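PDB 3VUP: beta-1,4-mannanase from Aplysia kurodai, which probably hydrolyses the beta-1,4-linked mannose backbone of mannans in the digestive fluid of the sea hare, using a TIM-barrel catalytic domain. Local coordinates for residues D94-A99 and N146-H151; V152-W157 and T213-A218; L196-L201 and R246-K251. All blocks are in the same frame, centred on the assembly; numbering follows the deposited sequence. Where two conformers were deposited one is given.

Contact 1: D94-A99 and N146-H151; sequences DLLDTA and NHVKGH
Leu96 and His151 bring the two backbones closest, 7.3 Å from CA to CA, where the flank of a helix meets the type II beta turn Val148-His151 that follows the end of another helix. Leu96 and His151 carry the contact between them. Chi1 of -161° turns the imidazole away from its own backbone N and across to helix 88-101, where it slides beneath Leu96, whose CB sits almost exactly over the ring centre, 3.4 Å from the centroid, a CH-pi contact. At the ring edge His151 NE2 donates to Asp97 OD1 over 2.8 Å, nearly straight at 173°. The donor lies on the anti side of the carboxylate oxygen, tilted 30° out of the carboxylate plane. His151 CE1 also comes within 3.3 Å of Leu96 O. Because ND1 is bonded to the backbone N of Ala153, both ring nitrogens are engaged and rotation of the ring is fixed; the pattern is consistent with a neutral imidazole protonated at NE2. Further along Leu96, CD1 rests against Val148 CB at 3.6 Å, the two side chains crossing at about a right angle. The other carboxylate oxygen, Asp97 OD2, forms a salt bridge with Lys93. Leu96 also packs on Val106 of strand 105-112, while Leu95 and Ala99 turn to Phe48 of helix 36-53; the contact joins the flank of helix 88-101 to the turn that leaves helix 130-147.

Contact 2: V152-W157 and T213-A218; sequences VALGGW and TTDPGA
Trp157 and Ala218 meet at the edge of the indole, where the loop entering strand 157-161 passes the turn leading out of helix 197-214. From its CB the Trp157 side chain sets off with CG anti to the carbonyl carbon (chi1 -65°), which carries the five-membered ring toward the turn. CD1 then meets Ala218 CB at 4.1 Å, near the ring plane. The next atom, NE1, donates to a water 3.1 Å away that also lies in the plane of the indole, and this water in turn donates to Asp215 OD2 over 2.9 Å. The buried indole N-H is thus satisfied across the contact by one bridging water. Over one face lies Leu154 CD1, 4.0 Å above the plane and displaced toward the rim. On the six-membered ring, Trp157 CZ2 comes within 3.8 Å of Val148 CG2. The other methyl of Leu154, CD2, faces the turn, 4.4 Å from Asp215 OD2 and 4.5 Å from Ala218 CB, a loose approach.

Asp215 is buried but well supplied with partners: OD1 forms a salt bridge with Arg1, and OD2 accepts from Gly150 N as well as from the water. Its backbone oxygen closes the type I turn by accepting from Ala218 N at 3.0 Å. The contact lies at the N-terminal ends of the barrel strands. Backbone bonds tie Trp157 to Leu219 and Thr221 on one side and Ala153 and Gly155 to Val106 on the other, while Pro108 and Leu110 of strand 105-112, Ile144 of helix 130-147 and Met92 of helix 88-101 surround the indole.

Contact 3: L196-L201 and R246-K251; sequences LYQDIL and RLAGGK. With SO4 (sulfate ion), chain I; SO4 (sulfate ion), chain H.
Ala248 and Leu201 join two outer helices of the TIM barrel, 197-214 and 242-249, which precede and follow strand 220-224. The apolar part is small and close. Gln198 and Ala248 stand only 5.5 Å apart from CA to CA, a spacing permitted by the short alanine side chain. Ala248 CB presses on Leu201 CB at 3.4 Å, tighter than usual van der Waals contact, and lies 3.8 Å from the backbone oxygen of Gln198. Leu201 holds CG anti to its carbonyl carbon (chi1 -66°), which brings CG into the plane of the Tyr197 ring at its edge, 3.9 Å from Tyr197 CD1. Leu201 also touches Cys244, the half of the Cys177-Cys244 disulfide that belongs to helix 242-249.

Side-chain N-H groups of helix 197-214 reach backbone oxygens at the end of helix 242-249 and just beyond: Gly249 O is bonded to Trp206 NE1, and Lys251 O to Asn205 ND2. Within the segment, Gly250 N closes the last helical turn on Arg246 O.

Two basic side chains of 246-251 each reach a sulfate, probably from the crystallisation liquor. Arg246, extended from CG to NE, gives NE to Gln252 O and sends NH1 to sulfate O2 at 3.0 Å and 157°, with the oxygen near the guanidinium plane. A leucine in place of Arg246 removes the NE-H that Gln252 O accepts, and would probably leave the chain beyond Lys251 less firmly tied to the end of helix 242-249. Lys251 makes a cation-pi contact with Trp206, and its extended chain ends with NZ 3.0 Å from O2 of the second sulfate.

How the contacts relate
Contacts 1 and 2 are neighbours, their centres 9 Å apart, and they touch directly: Asp215 of contact 2 receives Gly150 of contact 1, and Leu96 O packs 3.4 Å from Ala153 CB. The chain runs from 146-151 straight into 152-157, so one continuous connection serves both. Contact 3 is separate, its centre 22 Å from that of contact 2 and 29 Å from that of contact 1, yet helix 197-214 joins it to contact 2, one at each end. Contacts 1 and 2 share the end of the barrel away from the one where this fold carries its active site. Both sulfates probably come from the crystallisation liquor, and no substrate is present to place that site.

Contact 1: D94-A99 and N146-H151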
loop_
_atom_site.group_PDB
_atom_site.type_symbol
_atom_site.label_atom_id
_atom_site.label_comp_id
_atom_site.label_asym_id
_atom_site.label_seq_id
_atom_site.Cartn_x
_atom_site.Cartn_y
_atom_site.Cartn_z
ATOM N N ASP A 94 18.365 3.638 5.594
ATOM C CA ASP A 94 18.480 5.071 5.815
ATOM C C ASP A 94 17.132 5.781 5.703
ATOM O O ASP A 94 16.871 6.743 6.429
ATOM C CB ASP A 94 19.505 5.692 4.868
ATOM C CG ASP A 94 19.984 7.042 5.349
ATOM O OD1 ASP A 94 20.375 7.150 6.531
ATOM O OD2 ASP A 94 19.960 8.001 4.554
ATOM N N LEU A 95 16.287 5.315 4.788
ATOM C CA LEU A 95 14.923 5.816 4.698
ATOM C C LEU A 95 14.240 5.692 6.055
ATOM O O LEU A 95 13.647 6.645 6.562
ATOM C CB LEU A 95 14.141 5.019 3.653
ATOM C CG LEU A 95 12.615 5.162 3.696
ATOM C CD1 LEU A 95 12.155 6.578 3.366
ATOM C CD2 LEU A 95 11.990 4.151 2.753
ATOM N N LEU A 96 14.331 4.504 6.645
ATOM C CA LEU A 96 13.674 4.243 7.919
ATOM C C LEU A 96 14.326 5.002 9.078
ATOM O O LEU A 96 13.633 5.491 9.965
ATOM C CB LEU A 96 13.611 2.736 8.187
ATOM C CG LEU A 96 12.781 1.935 7.177
ATOM C CD1 LEU A 96 12.944 0.450 7.418
ATOM C CD2 LEU A 96 11.311 2.321 7.251
ATOM N N ASP A 97 15.653 5.102 9.069
ATOM C CA ASP A 97 16.345 5.895 10.085
ATOM C C ASP A 97 15.922 7.365 10.000
ATOM O O ASP A 97 15.756 8.041 11.016
ATOM C CB ASP A 97 17.863 5.786 9.923
ATOM C CG ASP A 97 18.409 4.417 10.285
ATOM O OD1 ASP A 97 17.727 3.646 10.994
ATOM O OD2 ASP A 97 19.549 4.129 9.863
ATOM N N THR A 98 15.751 7.850 8.776
ATOM C CA THR A 98 15.337 9.227 8.553
ATOM C C THR A 98 13.918 9.449 9.068
ATOM O O THR A 98 13.641 10.430 9.761
ATOM C CB THR A 98 15.444 9.599 7.061
ATOM O OG1 THR A 98 16.806 9.452 6.639
ATOM C CG2 THR A 98 14.997 11.034 6.825
ATOM N N ALA A 99 13.028 8.515 8.753
ATOM C CA ALA A 99 11.650 8.588 9.215
ATOM C C ALA A 99 11.579 8.578 10.743
ATOM O O ALA A 99 10.793 9.312 11.346
ATOM C CB ALA A 99 10.864 7.454 8.660
ATOM N N ASN A 146 15.032 -8.570 5.425
ATOM C CA ASN A 146 15.959 -8.970 6.470
ATOM C C ASN A 146 16.826 -7.811 6.943
ATOM O O ASN A 146 17.097 -7.667 8.133
ATOM C CB ASN A 146 16.848 -10.109 5.991
ATOM C CG ASN A 146 17.813 -10.563 7.055
ATOM O OD1 ASN A 146 17.409 -11.134 8.070
ATOM N ND2 ASN A 146 19.096 -10.304 6.840
ATOM N N HIS A 147 17.260 -6.979 6.004
ATOM C CA HIS A 147 18.179 -5.897 6.327
ATOM C C HIS A 147 17.551 -4.873 7.276
ATOM O O HIS A 147 18.242 -4.281 8.102
ATOM C CB HIS A 147 18.637 -5.198 5.054
ATOM C CG HIS A 147 19.751 -4.231 5.276
ATOM N ND1 HIS A 147 21.046 -4.637 5.511
ATOM C CD2 HIS A 147 19.766 -2.877 5.315
ATOM C CE1 HIS A 147 21.813 -3.573 5.674
ATOM N NE2 HIS A 147 21.060 -2.494 5.565
ATOM N N VAL A 148 16.244 -4.665 7.150
ATOM C CA VAL A 148 15.532 -3.699 7.985
ATOM C C VAL A 148 14.610 -4.380 8.991
ATOM O O VAL A 148 13.728 -3.735 9.562
ATOM C CB VAL A 148 14.735 -2.676 7.137
ATOM C CG1 VAL A 148 15.681 -1.911 6.214
ATOM C CG2 VAL A 148 13.602 -3.353 6.348
ATOM N N LYS A 149 14.837 -5.669 9.232
ATOM C CA LYS A 149 14.019 -6.480 10.136
ATOM C C LYS A 149 13.817 -5.772 11.471
ATOM O O LYS A 149 14.800 -5.363 12.092
ATOM C CB LYS A 149 14.707 -7.831 10.375
ATOM C CG LYS A 149 13.946 -8.805 11.266
ATOM C CD LYS A 149 14.765 -10.071 11.506
ATOM C CE LYS A 149 14.049 -11.025 12.453
ATOM N NZ LYS A 149 14.933 -12.134 12.915
ATOM N N GLY A 150 12.573 -5.639 11.913
ATOM C CA GLY A 150 12.283 -5.084 13.213
ATOM C C GLY A 150 12.384 -3.580 13.350
ATOM O O GLY A 150 12.176 -3.076 14.447
ATOM N N HIS A 151 12.684 -2.859 12.273
ATOM C CA HIS A 151 12.916 -1.424 12.393
ATOM C C HIS A 151 11.690 -0.718 12.967
ATOM O O HIS A 151 10.580 -0.888 12.467
ATOM C CB HIS A 151 13.275 -0.817 11.039
ATOM C CG HIS A 151 13.951 0.510 11.147
ATOM N ND1 HIS A 151 13.311 1.634 11.623
ATOM C CD2 HIS A 151 15.220 0.885 10.865
ATOM C CE1 HIS A 151 14.156 2.650 11.613
ATOM N NE2 HIS A 151 15.323 2.223 11.161
#

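Contact 2: V152-W157 and T213-A218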
loop_
_atom_site.group_PDB
_atom_site.type_symbol
_atom_site.label_atom_id
_atom_site.label_comp_id
_atom_site.label_asym_id
_atom_site.label_seq_id
_atom_site.Cartn_x
_atom_site.Cartn_y
_atom_site.Cartn_z
ATOM N N VAL A 152 11.885 0.078 14.010
ATOM C CA VAL A 152 10.741 0.707 14.669
ATOM C C VAL A 152 9.951 1.680 13.787
ATOM O O VAL A 152 8.778 1.944 14.064
ATOM C CB VAL A 152 11.132 1.400 15.991
ATOM C CG1 VAL A 152 11.678 0.376 16.971
ATOM C CG2 VAL A 152 12.134 2.517 15.750
ATOM N N ALA A 153 10.577 2.205 12.733
ATOM C CA ALA A 153 9.889 3.151 11.851
ATOM C C ALA A 153 9.212 2.491 10.654
ATOM O O ALA A 153 8.599 3.179 9.838
ATOM C CB ALA A 153 10.822 4.270 11.394
ATOM N N LEU A 154 9.311 1.169 10.554
ATOM C CA LEU A 154 8.590 0.445 9.515
ATOM C C LEU A 154 7.156 0.206 9.979
ATOM O O LEU A 154 6.920 -0.519 10.946
ATOM C CB LEU A 154 9.270 -0.888 9.215
ATOM C CG LEU A 154 8.514 -1.803 8.258
ATOM C CD1 LEU A 154 8.514 -1.224 6.856
ATOM C CD2 LEU A 154 9.144 -3.183 8.272
ATOM N N GLY A 155 6.199 0.838 9.309
ATOM C CA GLY A 155 4.794 0.624 9.618
ATOM C C GLY A 155 4.266 -0.665 9.016
ATOM O O GLY A 155 3.569 -1.440 9.674
ATOM N N GLY A 156 4.603 -0.902 7.754
ATOM C CA GLY A 156 4.180 -2.116 7.087
ATOM C C GLY A 156 4.521 -2.051 5.619
ATOM O O GLY A 156 4.805 -0.979 5.076
ATOM N N TRP A 157 4.495 -3.210 4.982
ATOM C CA TRP A 157 4.819 -3.342 3.570
ATOM C C TRP A 157 3.533 -3.413 2.758
ATOM O O TRP A 157 2.688 -4.261 3.017
ATOM C CB TRP A 157 5.621 -4.623 3.324
ATOM C CG TRP A 157 6.973 -4.640 3.972
ATOM C CD1 TRP A 157 7.317 -5.256 5.147
ATOM C CD2 TRP A 157 8.173 -4.022 3.480
ATOM N NE1 TRP A 157 8.649 -5.059 5.411
ATOM C CE2 TRP A 157 9.198 -4.307 4.409
ATOM C CE3 TRP A 157 8.483 -3.260 2.345
ATOM C CZ2 TRP A 157 10.511 -3.853 4.240
ATOM C CZ3 TRP A 157 9.787 -2.802 2.182
ATOM C CH2 TRP A 157 10.785 -3.104 3.124
ATOM N N THR A 213 7.999 -14.547 6.978
ATOM C CA THR A 213 8.958 -15.582 7.352
ATOM C C THR A 213 10.270 -14.910 7.755
ATOM O O THR A 213 10.932 -15.310 8.706
ATOM C CB THR A 213 9.250 -16.565 6.188
ATOM O OG1 THR A 213 8.036 -17.165 5.731
ATOM C CG2 THR A 213 10.196 -17.666 6.637
ATOM N N THR A 214 10.630 -13.867 7.020
ATOM C CA THR A 214 11.905 -13.184 7.204
ATOM C C THR A 214 11.872 -12.198 8.373
ATOM O O THR A 214 12.826 -12.115 9.152
ATOM C CB THR A 214 12.293 -12.485 5.895
ATOM O OG1 THR A 214 12.369 -13.460 4.851
ATOM C CG2 THR A 214 13.630 -11.793 6.020
ATOM N N ASP A 215 10.772 -11.459 8.482
ATOM C CA ASP A 215 10.534 -10.556 9.603
ATOM C C ASP A 215 9.131 -10.847 10.125
ATOM O O ASP A 215 8.156 -10.219 9.698
ATOM C CB ASP A 215 10.640 -9.094 9.168
ATOM C CG ASP A 215 10.470 -8.120 10.327
ATOM O OD1 ASP A 215 10.237 -8.573 11.476
ATOM O OD2 ASP A 215 10.561 -6.893 10.092
ATOM N N PRO A 216 9.020 -11.833 11.030
ATOM C CA PRO A 216 7.696 -12.290 11.457
ATOM C C PRO A 216 6.832 -11.222 12.113
ATOM O O PRO A 216 5.615 -11.372 12.121
ATOM C CB PRO A 216 8.012 -13.401 12.453
ATOM C CG PRO A 216 9.363 -13.860 12.115
ATOM C CD PRO A 216 10.100 -12.690 11.551
ATOM N N GLY A 217 7.445 -10.169 12.642
ATOM C CA GLY A 217 6.699 -9.076 13.236
ATOM C C GLY A 217 6.290 -7.954 12.300
ATOM O O GLY A 217 5.678 -6.984 12.749
ATOM N N ALA A 218 6.609 -8.073 11.014
ATOM C CA ALA A 218 6.196 -7.068 10.041
ATOM C C ALA A 218 4.733 -7.223 9.652
ATOM O O ALA A 218 4.190 -8.329 9.650
ATOM C CB ALA A 218 7.081 -7.136 8.801
HETATM O O HOH W 1 10.920 -5.937 7.401
#

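Contact 3: L196-L201 and R246-K251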
loop_
_atom_site.group_PDB
_atom_site.type_symbol
_atom_site.label_atom_id
_atom_site.label_comp_id
_atom_site.label_asym_id
_atom_site.label_seq_id
_atom_site.Cartn_x
_atom_site.Cartn_y
_atom_site.Cartn_z
ATOM N N LEU A 196 -5.340 -12.503 -14.649
ATOM C CA LEU A 196 -6.310 -13.325 -13.936
ATOM C C LEU A 196 -5.961 -13.391 -12.449
ATOM O O LEU A 196 -4.786 -13.260 -12.055
ATOM C CB LEU A 196 -6.374 -14.735 -14.533
ATOM C CG LEU A 196 -6.879 -14.852 -15.976
ATOM C CD1 LEU A 196 -6.970 -16.312 -16.411
ATOM C CD2 LEU A 196 -8.222 -14.154 -16.125
ATOM N N TYR A 197 -6.983 -13.594 -11.623
ATOM C CA TYR A 197 -6.791 -13.502 -10.178
ATOM C C TYR A 197 -5.926 -14.601 -9.591
ATOM O O TYR A 197 -5.246 -14.355 -8.607
ATOM C CB TYR A 197 -8.107 -13.344 -9.399
ATOM C CG TYR A 197 -8.334 -11.900 -9.007
ATOM C CD1 TYR A 197 -7.682 -11.339 -7.917
ATOM C CD2 TYR A 197 -9.153 -11.086 -9.757
ATOM C CE1 TYR A 197 -7.862 -9.997 -7.577
ATOM C CE2 TYR A 197 -9.343 -9.754 -9.430
ATOM C CZ TYR A 197 -8.700 -9.212 -8.336
ATOM O OH TYR A 197 -8.898 -7.886 -8.034
ATOM N N GLN A 198 -5.923 -15.800 -10.162
ATOM C CA GLN A 198 -5.064 -16.813 -9.560
ATOM C C GLN A 198 -3.596 -16.360 -9.599
ATOM O O GLN A 198 -2.858 -16.536 -8.621
ATOM C CB GLN A 198 -5.239 -18.184 -10.214
ATOM C CG GLN A 198 -4.492 -19.295 -9.484
ATOM C CD GLN A 198 -4.733 -20.665 -10.090
ATOM O OE1 GLN A 198 -5.564 -20.822 -10.981
ATOM N NE2 GLN A 198 -3.996 -21.662 -9.612
ATOM N N ASP A 199 -3.180 -15.751 -10.709
ATOM C CA ASP A 199 -1.813 -15.266 -10.830
ATOM C C ASP A 199 -1.521 -14.130 -9.854
ATOM O O ASP A 199 -0.486 -14.148 -9.182
ATOM C CB ASP A 199 -1.506 -14.792 -12.253
ATOM C CG ASP A 199 -1.396 -15.926 -13.248
ATOM O OD1 ASP A 199 -0.956 -17.033 -12.886
ATOM O OD2 ASP A 199 -1.737 -15.689 -14.419
ATOM N N ILE A 200 -2.402 -13.134 -9.771
ATOM C CA ILE A 200 -2.133 -12.006 -8.881
ATOM C C ILE A 200 -2.192 -12.431 -7.416
ATOM O O ILE A 200 -1.409 -11.950 -6.596
ATOM C CB ILE A 200 -3.047 -10.769 -9.147
ATOM C CG1 ILE A 200 -2.325 -9.480 -8.750
ATOM C CG2 ILE A 200 -4.377 -10.869 -8.405
ATOM C CD1 ILE A 200 -1.158 -9.112 -9.647
ATOM N N LEU A 201 -3.083 -13.360 -7.082
ATOM C CA LEU A 201 -3.168 -13.814 -5.701
ATOM C C LEU A 201 -1.947 -14.641 -5.301
ATOM O O LEU A 201 -1.500 -14.560 -4.155
ATOM C CB LEU A 201 -4.483 -14.539 -5.424
ATOM C CG LEU A 201 -5.736 -13.671 -5.521
ATOM C CD1 LEU A 201 -6.971 -14.548 -5.405
ATOM C CD2 LEU A 201 -5.725 -12.573 -4.459
ATOM N N ARG A 246 -4.235 -17.894 0.339
ATOM C CA ARG A 246 -3.706 -19.225 0.619
ATOM C C ARG A 246 -4.118 -20.230 -0.455
ATOM O O ARG A 246 -3.343 -21.120 -0.815
ATOM C CB ARG A 246 -4.155 -19.706 2.000
ATOM C CG ARG A 246 -3.539 -18.930 3.150
ATOM C CD ARG A 246 -4.190 -19.295 4.474
ATOM N NE ARG A 246 -3.532 -18.609 5.574
ATOM C CZ ARG A 246 -4.128 -18.257 6.706
ATOM N NH1 ARG A 246 -5.417 -18.527 6.900
ATOM N NH2 ARG A 246 -3.427 -17.633 7.644
ATOM N N LEU A 247 -5.333 -20.097 -0.973
ATOM C CA LEU A 247 -5.781 -20.999 -2.028
ATOM C C LEU A 247 -4.884 -20.863 -3.251
ATOM O O LEU A 247 -4.439 -21.850 -3.830
ATOM C CB LEU A 247 -7.232 -20.705 -2.415
ATOM C CG LEU A 247 -7.764 -21.550 -3.572
ATOM C CD1 LEU A 247 -7.903 -23.003 -3.167
ATOM C CD2 LEU A 247 -9.094 -21.002 -4.029
ATOM N N ALA A 248 -4.614 -19.625 -3.640
ATOM C CA ALA A 248 -3.880 -19.362 -4.875
ATOM C C ALA A 248 -2.403 -19.721 -4.782
ATOM O O ALA A 248 -1.818 -20.210 -5.750
ATOM C CB ALA A 248 -4.020 -17.912 -5.265
ATOM N N GLY A 249 -1.794 -19.456 -3.629
ATOM C CA GLY A 249 -0.357 -19.614 -3.481
ATOM C C GLY A 249 0.135 -20.698 -2.539
ATOM O O GLY A 249 1.296 -21.101 -2.616
ATOM N N GLY A 250 -0.726 -21.146 -1.630
ATOM C CA GLY A 250 -0.389 -22.237 -0.733
ATOM C C GLY A 250 0.458 -21.900 0.481
ATOM O O GLY A 250 0.756 -22.785 1.271
ATOM N N LYS A 251 0.849 -20.642 0.644
ATOM C CA LYS A 251 1.771 -20.304 1.723
ATOM C C LYS A 251 1.011 -19.693 2.905
ATOM O O LYS A 251 0.334 -18.671 2.773
ATOM C CB LYS A 251 2.892 -19.407 1.191
ATOM C CG LYS A 251 3.611 -20.030 -0.010
ATOM C CD LYS A 251 4.925 -19.334 -0.320
ATOM C CE LYS A 251 5.628 -19.966 -1.512
ATOM N NZ LYS A 251 6.954 -19.325 -1.779
HETATM S S SO4 I . -7.876 -21.019 4.756
HETATM O O1 SO4 I . -6.812 -21.457 3.851
HETATM O O2 SO4 I . -7.626 -19.649 5.201
HETATM O O3 SO4 I . -9.161 -21.111 4.071
HETATM O O4 SO4 I . -7.889 -21.889 5.927
HETATM S S SO4 H . 10.107 -20.064 0.234
HETATM O O1 SO4 H . 10.340 -19.438 -1.065
HETATM O O2 SO4 H . 8.715 -20.521 0.344
HETATM O O3 SO4 H . 10.994 -21.212 0.399
HETATM O O4 SO4 H . 10.390 -19.090 1.288
#